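Local coordinates for D-alanyl-D-alanine carboxypeptidase (Penicillin binding protein) family protein (Francisella tularensis subsp. tularensis, PDB 6OSU) that probably removes the C-terminal D-alanine from peptidoglycan precursors, as a serine-type D-Ala-D-Ala carboxypeptidase of the peptidase S11 family, at residues Lys67-Tyr72 with Ile154-Thr159. Sequence-based numbering, arbitrary orientation.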
loop_
_atom_site.group_PDB
_atom_site.type_symbol
_atom_site.label_atom_id
_atom_site.label_comp_id
_atom_site.label_asym_id
_atom_site.label_seq_id
_atom_site.Cartn_x
_atom_site.Cartn_y
_atom_site.Cartn_z
ATOM N N LYS A 67 10.107 7.717 6.157
ATOM C CA LYS A 67 9.222 7.887 7.305
ATOM C C LYS A 67 8.160 6.800 7.395
ATOM O O LYS A 67 7.589 6.596 8.473
ATOM C CB LYS A 67 8.544 9.258 7.256
ATOM C CG LYS A 67 9.478 10.441 7.472
ATOM C CD LYS A 67 8.686 11.729 7.630
ATOM C CE LYS A 67 9.586 12.913 7.957
ATOM N NZ LYS A 67 10.499 13.287 6.831
ATOM N N ILE A 68 7.876 6.099 6.295
ATOM C CA ILE A 68 6.918 5.000 6.362
ATOM C C ILE A 68 7.469 3.870 7.215
ATOM O O ILE A 68 6.747 3.276 8.027
ATOM C CB ILE A 68 6.554 4.507 4.951
ATOM C CG1 ILE A 68 5.911 5.632 4.139
ATOM C CG2 ILE A 68 5.620 3.311 5.031
ATOM C CD1 ILE A 68 5.644 5.253 2.704
ATOM N N MET A 69 8.756 3.551 7.045
ATOM C CA MET A 69 9.370 2.516 7.871
ATOM C C MET A 69 9.418 2.941 9.330
ATOM O O MET A 69 9.146 2.135 10.229
ATOM C CB MET A 69 10.775 2.191 7.368
ATOM C CG MET A 69 11.526 1.235 8.282
ATOM S SD MET A 69 10.671 -0.344 8.453
ATOM C CE MET A 69 11.196 -1.176 6.956
ATOM N N THR A 70 9.760 4.205 9.590
ATOM C CA THR A 70 9.756 4.693 10.965
ATOM C C THR A 70 8.364 4.572 11.569
ATOM O O THR A 70 8.198 4.070 12.686
ATOM C CB THR A 70 10.250 6.140 11.017
ATOM O OG1 THR A 70 11.573 6.212 10.470
ATOM C CG2 THR A 70 10.282 6.641 12.454
ATOM N N SER A 71 7.345 5.003 10.825
ATOM C CA SER A 71 5.971 4.845 11.288
ATOM C C SER A 71 5.592 3.374 11.409
ATOM O O SER A 71 4.830 2.993 12.305
ATOM C CB SER A 71 5.017 5.565 10.337
ATOM O OG SER A 71 3.674 5.379 10.742
ATOM N N TYR A 72 6.107 2.535 10.506
ATOM C CA TYR A 72 5.853 1.097 10.581
ATOM C C TYR A 72 6.326 0.529 11.916
ATOM O O TYR A 72 5.608 -0.233 12.572
ATOM C CB TYR A 72 6.551 0.394 9.415
ATOM C CG TYR A 72 6.290 -1.092 9.301
ATOM C CD1 TYR A 72 5.316 -1.577 8.437
ATOM C CD2 TYR A 72 7.028 -2.010 10.042
ATOM C CE1 TYR A 72 5.077 -2.933 8.320
ATOM C CE2 TYR A 72 6.797 -3.368 9.933
ATOM C CZ TYR A 72 5.822 -3.824 9.072
ATOM O OH TYR A 72 5.589 -5.173 8.963
ATOM N N ILE A 154 10.803 -7.905 6.283
ATOM C CA ILE A 154 9.657 -7.788 5.389
ATOM C C ILE A 154 9.967 -8.356 4.008
ATOM O O ILE A 154 9.048 -8.705 3.260
ATOM C CB ILE A 154 9.214 -6.315 5.307
ATOM C CG1 ILE A 154 8.910 -5.776 6.705
ATOM C CG2 ILE A 154 7.986 -6.150 4.420
ATOM C CD1 ILE A 154 8.460 -4.337 6.709
ATOM N N GLY A 155 11.240 -8.491 3.658
ATOM C CA GLY A 155 11.623 -8.914 2.330
ATOM C C GLY A 155 12.032 -7.791 1.406
ATOM O O GLY A 155 12.101 -8.008 0.189
ATOM N N MET A 156 12.288 -6.599 1.939
ATOM C CA MET A 156 12.781 -5.467 1.159
ATOM C C MET A 156 14.288 -5.634 1.003
ATOM O O MET A 156 15.082 -5.091 1.772
ATOM C CB MET A 156 12.423 -4.152 1.841
ATOM C CG MET A 156 10.963 -4.045 2.262
ATOM S SD MET A 156 10.655 -2.632 3.339
ATOM C CE MET A 156 11.198 -1.291 2.283
ATOM N N ASN A 157 14.684 -6.400 -0.010
ATOM C CA ASN A 157 16.077 -6.783 -0.185
ATOM C C ASN A 157 16.904 -5.745 -0.929
ATOM O O ASN A 157 18.124 -5.911 -1.037
ATOM C CB ASN A 157 16.163 -8.122 -0.924
ATOM C CG ASN A 157 15.551 -9.260 -0.135
ATOM O OD1 ASN A 157 14.563 -9.859 -0.556
ATOM N ND2 ASN A 157 16.138 -9.566 1.017
ATOM N N ASN A 158 16.281 -4.690 -1.446
ATOM C CA ASN A 158 17.032 -3.643 -2.124
ATOM C C ASN A 158 16.759 -2.302 -1.461
ATOM O O ASN A 158 16.405 -1.327 -2.131
ATOM C CB ASN A 158 16.677 -3.604 -3.610
ATOM C CG ASN A 158 17.082 -4.869 -4.336
ATOM O OD1 ASN A 158 18.229 -5.307 -4.251
ATOM N ND2 ASN A 158 16.137 -5.472 -5.046
ATOM N N THR A 159 16.928 -2.250 -0.142
ATOM C CA THR A 159 16.577 -1.080 0.649
ATOM C C THR A 159 17.600 -0.906 1.755
ATOM O O THR A 159 17.938 -1.870 2.445
ATOM C CB THR A 159 15.172 -1.224 1.246
ATOM O OG1 THR A 159 14.198 -1.024 0.219
ATOM C CG2 THR A 159 14.942 -0.212 2.357
#
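Ile154, Met69, Tyr72 and Met156 meet in a small apolar cluster where the SxxK helix of the penicillin-binding-protein/beta-lactamase fold, 66-79, packs against the C-terminal end of helix 140-154. That helix closes in a Schellman motif with Gly155, at positive phi, as its C' residue; the chain then turns back through an inverse gamma turn centred on Met156, whose side chain lies in the same cluster.

Ile154 makes the largest single contribution. The bond to its CB is directed toward helix 66-79, though CB itself makes no contact with segment 67-72, and the CG2 branch likewise stays clear of it. CG1, lying anti to the carbonyl carbon (chi1 -56°), comes alongside the phenol oxygen, 4.1 Å from Tyr72 OH. The chain runs straight on to CD1, which settles over one face of the Tyr72 ring in a CH-pi contact, 3.9 Å from the centroid and 25° off the ring normal. The methyl is displaced toward the hydroxyl-bearing rim, and its nearest ring atom is Tyr72 CZ at 3.6 Å. The hydroxyl hydrogen-bonds with Ser185, and Phe190 meets the ring edge-to-face.

Met69 approaches the same methyl tip to tip, its CE 4.2 Å from Ile154 CD1. It leaves the helix with CG anti to the backbone N (chi1 173°), then bends at both later torsions, and Met147 and Thr150 of helix 140-154 also pack on it.

No hydrogen bond joins the two segments, so their fit rests on apolar packing. Two residues before Met69 on the same helix, Lys67, the predicted proton acceptor, hydrogen-bonds to Ser64, the predicted nucleophile. At the other limit of the cluster the two methionines slide past each other in opposite directions, with Met69 CE 3.9 Å from Met156 SD.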